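Local structure of hemolysin-related protein (Vibrio cholerae serotype O1, 6MLT) at residues S270-G274 with Y447-A452; V238-P242 with G273-V279. The protein probably helps Vibrio cholerae biofilms adhere to surfaces, as a secreted, carbohydrate- and metal-binding protein of the extracellular matrix. All coordinates share one frame; numbering follows the deposited sequence.

Contact 1: residues S270-G274 with Y447-A452; sequences SNPGG and YAGYYA
Asn271 reaches into the turn between strands 443-448 and 452-457 and uses both ends of its amide there. Its loop joins two blades of the beta-propeller, and the turn links the second and third strands of the blade it enters. OD1 takes two backbone N-H groups: Tyr451 N, 3.0 Å from OD1 and nearly in line with the C=O, and Ala452 N, well above the carbonyl plane. ND2 gives one proton to Ala452 O at 3.0 Å, approaching from the face opposite the one used by Gly449 N, and another to Asp454 OD2. With CG anti to the backbone N (chi1 -178°), the amide is carried out to the turn. A straight backbone bond, Tyr450 N to Pro272 O at 2.8 Å (168° at the hydrogen), adds a second grip. Weaker is the CA-H...O contact of Gly274 CA with Ala448 O, 3.3 Å.

Water 1 donates to Asn271 O and Gly273 O and accepts from Tyr447 OH, tying that ring to the loop.

Pro272 packs on two tyrosines: CD rests 3.7 Å from Tyr451 CE2, and its side chain crosses that of Tyr450 at about a right angle.

One side-chain amide thus stands in for a backbone partner, its donors and acceptors setting which end is which.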
ATOM      1  N   SER A 270       2.258  -7.730  27.588  1.00 21.02           N
ATOM      2  CA  SER A 270       3.192  -8.823  27.348  1.00 22.00           C
ATOM      3  C   SER A 270       4.137  -8.550  26.181  1.00 22.25           C
ATOM      4  O   SER A 270       5.109  -9.292  26.010  1.00 20.36           O
ATOM      5  CB  SER A 270       2.425 -10.124  27.096  1.00 29.63           C
ATOM      6  OG  SER A 270       1.836 -10.123  25.806  1.00 35.72           O
ATOM      7  N   ASN A 271       3.879  -7.510  25.377  1.00 19.10           N
ATOM      8  CA  ASN A 271       4.777  -7.101  24.304  1.00 19.39           C
ATOM      9  C   ASN A 271       4.513  -5.634  23.998  1.00 20.59           C
ATOM     10  O   ASN A 271       3.898  -5.307  22.975  1.00 19.17           O
ATOM     11  CB  ASN A 271       4.583  -7.955  23.050  1.00 19.46           C
ATOM     12  CG  ASN A 271       5.537  -7.573  21.924  1.00 21.25           C
ATOM     13  OD1 ASN A 271       6.668  -7.142  22.165  1.00 20.02           O
ATOM     14  ND2 ASN A 271       5.085  -7.745  20.685  1.00 19.47           N
ATOM     15  N   PRO A 272       4.943  -4.733  24.867  1.00 20.68           N
ATOM     16  CA  PRO A 272       4.669  -3.308  24.680  1.00 20.03           C
ATOM     17  C   PRO A 272       5.578  -2.711  23.612  1.00 19.15           C
ATOM     18  O   PRO A 272       6.434  -3.378  23.032  1.00 17.88           O
ATOM     19  CB  PRO A 272       4.961  -2.716  26.063  1.00 20.58           C
ATOM     20  CG  PRO A 272       6.012  -3.600  26.615  1.00 20.45           C
ATOM     21  CD  PRO A 272       5.692  -4.989  26.112  1.00 19.11           C
ATOM     22  N   GLY A 273       5.378  -1.425  23.366  1.00 19.25           N
ATOM     23  CA  GLY A 273       6.173  -0.725  22.391  1.00 18.00           C
ATOM     24  C   GLY A 273       5.633  -0.895  20.980  1.00 17.19           C
ATOM     25  O   GLY A 273       4.478  -1.274  20.754  1.00 19.00           O
ATOM     26  N   GLY A 274       6.509  -0.618  20.018  1.00 17.10           N
ATOM     27  CA  GLY A 274       6.154  -0.644  18.615  1.00 18.05           C
ATOM     28  C   GLY A 274       6.048   0.753  18.032  1.00 18.27           C
ATOM     29  O   GLY A 274       5.252   1.566  18.517  1.00 19.62           O
ATOM     30  N   TYR A 447       4.147  -5.957  13.355  1.00 15.02           N
ATOM     31  CA  TYR A 447       5.055  -4.991  13.953  1.00 16.35           C
ATOM     32  C   TYR A 447       5.863  -5.661  15.052  1.00 17.37           C
ATOM     33  O   TYR A 447       5.475  -6.697  15.599  1.00 17.91           O
ATOM     34  CB  TYR A 447       4.306  -3.778  14.519  1.00 16.01           C
ATOM     35  CG  TYR A 447       3.621  -4.018  15.849  1.00 19.76           C
ATOM     36  CD1 TYR A 447       2.364  -4.608  15.911  1.00 20.75           C
ATOM     37  CD2 TYR A 447       4.220  -3.628  17.038  1.00 21.81           C
ATOM     38  CE1 TYR A 447       1.729  -4.810  17.124  1.00 20.44           C
ATOM     39  CE2 TYR A 447       3.596  -3.823  18.252  1.00 22.70           C
ATOM     40  CZ  TYR A 447       2.351  -4.413  18.293  1.00 21.29           C
ATOM     41  OH  TYR A 447       1.732  -4.606  19.508  1.00 22.48           O
ATOM     42  N   ALA A 448       6.994  -5.039  15.370  1.00 17.84           N
ATOM     43  CA  ALA A 448       7.876  -5.497  16.431  1.00 19.89           C
ATOM     44  C   ALA A 448       7.718  -4.607  17.656  1.00 19.30           C
ATOM     45  O   ALA A 448       7.708  -3.377  17.539  1.00 19.63           O
ATOM     46  CB  ALA A 448       9.331  -5.492  15.968  1.00 21.49           C
ATOM     47  N   GLY A 449       7.593  -5.232  18.824  1.00 18.61           N
ATOM     48  CA  GLY A 449       7.603  -4.538  20.090  1.00 19.26           C
ATOM     49  C   GLY A 449       8.913  -4.736  20.821  1.00 21.02           C
ATOM     50  O   GLY A 449       9.936  -5.101  20.231  1.00 18.16           O
ATOM     51  N   TYR A 450       8.885  -4.489  22.135  1.00 19.35           N
ATOM     52  CA  TYR A 450      10.090  -4.708  22.938  1.00 19.64           C
ATOM     53  C   TYR A 450      10.496  -6.178  22.971  1.00 20.71           C
ATOM     54  O   TYR A 450      11.693  -6.482  23.035  1.00 19.41           O
ATOM     55  CB  TYR A 450       9.881  -4.201  24.365  1.00 19.38           C
ATOM     56  CG  TYR A 450      10.119  -2.718  24.522  1.00 17.88           C
ATOM     57  CD1 TYR A 450      11.410  -2.212  24.617  1.00 20.74           C
ATOM     58  CD2 TYR A 450       9.060  -1.826  24.582  1.00 19.00           C
ATOM     59  CE1 TYR A 450      11.639  -0.854  24.764  1.00 19.68           C
ATOM     60  CE2 TYR A 450       9.279  -0.462  24.725  1.00 17.77           C
ATOM     61  CZ  TYR A 450      10.566   0.014  24.815  1.00 19.31           C
ATOM     62  OH  TYR A 450      10.783   1.362  24.959  1.00 19.73           O
ATOM     63  N   TYR A 451       9.523  -7.093  22.916  1.00 17.41           N
ATOM     64  CA  TYR A 451       9.752  -8.513  23.165  1.00 19.81           C
ATOM     65  C   TYR A 451       9.464  -9.440  21.990  1.00 22.55           C
ATOM     66  O   TYR A 451       9.993 -10.560  21.978  1.00 23.04           O
ATOM     67  CB  TYR A 451       8.890  -8.995  24.346  1.00 17.21           C
ATOM     68  CG  TYR A 451       9.099  -8.248  25.653  1.00 20.73           C
ATOM     69  CD1 TYR A 451      10.363  -7.857  26.068  1.00 23.79           C
ATOM     70  CD2 TYR A 451       8.022  -7.953  26.476  1.00 24.65           C
ATOM     71  CE1 TYR A 451      10.545  -7.174  27.269  1.00 23.53           C
ATOM     72  CE2 TYR A 451       8.188  -7.279  27.669  1.00 24.42           C
ATOM     73  CZ  TYR A 451       9.450  -6.889  28.059  1.00 24.21           C
ATOM     74  OH  TYR A 451       9.614  -6.222  29.247  1.00 26.15           O
ATOM     75  N   ALA A 452       8.632  -9.042  21.028  1.00 21.25           N
ATOM     76  CA  ALA A 452       8.211  -9.980  19.995  1.00 21.09           C
ATOM     77  C   ALA A 452       7.703  -9.244  18.766  1.00 20.12           C
ATOM     78  O   ALA A 452       7.347  -8.062  18.818  1.00 17.67           O
ATOM     79  CB  ALA A 452       7.116 -10.918  20.510  1.00 20.86           C
TER
HETATM   80  O   HOH W   1       2.776  -3.248  21.614  1.00 16.63           O

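Contact 2: residues V238-P242 with G273-V279; sequences VVSVP and GGSVQAV
Gly273 begins the segment by placing its CA 3.3 Å from Pro242 O, a nearly straight CA-H...O contact. The surroundings are a beta-propeller: strand 236-241 belongs to one four-stranded blade, and the segment leads into strand 277-279, the first strand of the next. The axes of 238-241 and 277-279 come within 8.6 Å, running nearly antiparallel at 164°. That is too far apart to pair as one sheet; they meet through side chains, and at the glycines through the backbone.

Gly274 follows, its carbonyl pressed against the proline. Gly274 O sits 3.2 Å from Pro242 CB, and Pro242 N, which carries no hydrogen, cannot bond to it. Ser275 turns its side chain off toward Lys475 O, to which OG is hydrogen-bonded, while its carbonyl carbon stays 3.5 Å from Ser240 CB. Val276 faces the other way, onto Tyr576 and Arg604.

Gln277 is the polar centre of the interface. Its chi1 of -21° nearly eclipses CG with the backbone N, and a bend at chi2 (72°) folds the amide back over strand 236-241. NE2 donates to Ser240 OG at 2.6 Å, with the hydroxyl oxygen close to the amide plane, and also to Phe223 O; OE1 is bonded to Ser225 OG. These partners of the buried amide all come from the preceding blade or the loop leading into it, and they fix how it is turned. The aliphatic part of the side chain slides past Val238 in the opposite direction, CG resting 3.8 Å from Val238 CG1.

Val279 points back to strand 236-241 and closes the interface with a single methyl-to-methyl touch, its CG2 4.2 Å from CG2 of Val238.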
ATOM      1  N   VAL A 238      -3.339   2.718  10.118  1.00 18.29           N
ATOM      2  CA  VAL A 238      -2.725   1.947  11.198  1.00 18.25           C
ATOM      3  C   VAL A 238      -1.674   2.822  11.861  1.00 20.06           C
ATOM      4  O   VAL A 238      -0.817   3.387  11.174  1.00 20.96           O
ATOM      5  CB  VAL A 238      -2.089   0.649  10.670  1.00 18.10           C
ATOM      6  CG1 VAL A 238      -1.627  -0.215  11.831  1.00 19.01           C
ATOM      7  CG2 VAL A 238      -3.070  -0.109   9.795  1.00 18.40           C
ATOM      8  N   VAL A 239      -1.718   2.921  13.192  1.00 17.31           N
ATOM      9  CA  VAL A 239      -0.818   3.798  13.933  1.00 19.04           C
ATOM     10  C   VAL A 239      -0.189   3.036  15.094  1.00 19.65           C
ATOM     11  O   VAL A 239      -0.809   2.147  15.689  1.00 19.58           O
ATOM     12  CB  VAL A 239      -1.545   5.057  14.449  1.00 20.88           C
ATOM     13  CG1 VAL A 239      -2.168   5.829  13.294  1.00 23.70           C
ATOM     14  CG2 VAL A 239      -2.613   4.691  15.480  1.00 22.41           C
ATOM     15  N   SER A 240       1.044   3.418  15.433  1.00 18.81           N
ATOM     16  CA  SER A 240       1.808   2.828  16.531  1.00 20.89           C
ATOM     17  C   SER A 240       2.205   3.907  17.529  1.00 18.84           C
ATOM     18  O   SER A 240       2.693   4.973  17.137  1.00 18.55           O
ATOM     19  CB  SER A 240       3.077   2.130  16.014  1.00 24.40           C
ATOM     20  OG  SER A 240       2.784   0.940  15.304  1.00 25.44           O
ATOM     21  N   VAL A 241       2.015   3.618  18.813  1.00 17.48           N
ATOM     22  CA  VAL A 241       2.505   4.453  19.908  1.00 16.31           C
ATOM     23  C   VAL A 241       3.502   3.619  20.704  1.00 15.39           C
ATOM     24  O   VAL A 241       3.087   2.701  21.424  1.00 17.53           O
ATOM     25  CB  VAL A 241       1.356   4.936  20.806  1.00 18.03           C
ATOM     26  CG1 VAL A 241       1.890   5.793  21.951  1.00 17.91           C
ATOM     27  CG2 VAL A 241       0.328   5.708  19.989  1.00 20.07           C
ATOM     28  N   PRO A 242       4.805   3.880  20.614  1.00 16.04           N
ATOM     29  CA  PRO A 242       5.770   2.998  21.288  1.00 16.47           C
ATOM     30  C   PRO A 242       5.918   3.265  22.775  1.00 16.42           C
ATOM     31  O   PRO A 242       6.200   2.346  23.551  1.00 18.37           O
ATOM     32  CB  PRO A 242       7.081   3.280  20.543  1.00 18.52           C
ATOM     33  CG  PRO A 242       6.920   4.656  19.980  1.00 21.09           C
ATOM     34  CD  PRO A 242       5.457   4.808  19.673  1.00 18.93           C
ATOM     35  N   GLY A 273       5.378  -1.425  23.366  1.00 19.25           N
ATOM     36  CA  GLY A 273       6.173  -0.725  22.391  1.00 18.00           C
ATOM     37  C   GLY A 273       5.633  -0.895  20.980  1.00 17.19           C
ATOM     38  O   GLY A 273       4.478  -1.274  20.754  1.00 19.00           O
ATOM     39  N   GLY A 274       6.509  -0.618  20.018  1.00 17.10           N
ATOM     40  CA  GLY A 274       6.154  -0.644  18.615  1.00 18.05           C
ATOM     41  C   GLY A 274       6.048   0.753  18.032  1.00 18.27           C
ATOM     42  O   GLY A 274       5.252   1.566  18.517  1.00 19.62           O
ATOM     43  N   SER A 275       6.853   1.057  17.005  1.00 17.93           N
ATOM     44  CA  SER A 275       6.833   2.368  16.367  1.00 16.80           C
ATOM     45  C   SER A 275       6.354   2.345  14.924  1.00 18.29           C
ATOM     46  O   SER A 275       6.030   3.411  14.385  1.00 17.72           O
ATOM     47  CB  SER A 275       8.231   3.005  16.379  1.00 18.34           C
ATOM     48  OG  SER A 275       9.036   2.492  15.323  1.00 16.44           O
ATOM     49  N   VAL A 276       6.316   1.176  14.283  1.00 17.08           N
ATOM     50  CA  VAL A 276       6.099   1.094  12.844  1.00 15.71           C
ATOM     51  C   VAL A 276       5.545  -0.286  12.534  1.00 17.78           C
ATOM     52  O   VAL A 276       5.779  -1.245  13.276  1.00 17.53           O
ATOM     53  CB  VAL A 276       7.412   1.379  12.068  1.00 17.55           C
ATOM     54  CG1 VAL A 276       8.458   0.312  12.369  1.00 15.42           C
ATOM     55  CG2 VAL A 276       7.161   1.468  10.562  1.00 19.10           C
ATOM     56  N   GLN A 277       4.784  -0.375  11.443  1.00 14.48           N
ATOM     57  CA  GLN A 277       4.188  -1.619  10.992  1.00 18.18           C
ATOM     58  C   GLN A 277       4.405  -1.776   9.498  1.00 16.95           C
ATOM     59  O   GLN A 277       4.682  -0.809   8.782  1.00 18.04           O
ATOM     60  CB  GLN A 277       2.671  -1.674  11.247  1.00 17.23           C
ATOM     61  CG  GLN A 277       2.153  -0.734  12.294  1.00 22.70           C
ATOM     62  CD  GLN A 277       2.152   0.739  11.863  1.00 22.80           C
ATOM     63  OE1 GLN A 277       2.110   1.069  10.680  1.00 24.37           O
ATOM     64  NE2 GLN A 277       2.211   1.622  12.838  1.00 21.74           N
ATOM     65  N   ALA A 278       4.269  -3.018   9.046  1.00 19.60           N
ATOM     66  CA  ALA A 278       4.066  -3.340   7.643  1.00 19.34           C
ATOM     67  C   ALA A 278       2.673  -3.936   7.499  1.00 19.33           C
ATOM     68  O   ALA A 278       2.203  -4.655   8.387  1.00 19.48           O
ATOM     69  CB  ALA A 278       5.134  -4.316   7.127  1.00 19.18           C
ATOM     70  N   VAL A 279       2.001  -3.609   6.397  1.00 19.24           N
ATOM     71  CA  VAL A 279       0.631  -4.044   6.146  1.00 21.04           C
ATOM     72  C   VAL A 279       0.591  -4.646   4.751  1.00 20.27           C
ATOM     73  O   VAL A 279       0.950  -3.976   3.774  1.00 19.29           O
ATOM     74  CB  VAL A 279      -0.366  -2.877   6.261  1.00 22.46           C
ATOM     75  CG1 VAL A 279      -1.797  -3.367   6.053  1.00 22.53           C
ATOM     76  CG2 VAL A 279      -0.203  -2.169   7.608  1.00 23.69           C
TER
HETATM   77  O   HOH W   2       2.556  -0.336  18.253  1.00 32.96           O

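Gly273 and Gly274 belong to both contacts, whose centres are 9 Å apart. The chain leaving the 224-266 blade first meets the 449-451 turn (contact 1), then runs past strand 236-241 into strand 277-279 (contact 2). Strand 443-448 pairs with 277-279 in the same sheet, although the chain makes the beta-prism lectin domain between them. The two contacts also touch directly, Tyr447 CB lying 3.2 Å from Val276 O. Contact 1 holds the connecting loop to the incoming blade; contact 2 packs that blade's first strand and its lead-in on the preceding one. Neither includes a metal ligand, though the side chain of Val238 is about 11 Å from a bound sodium ion.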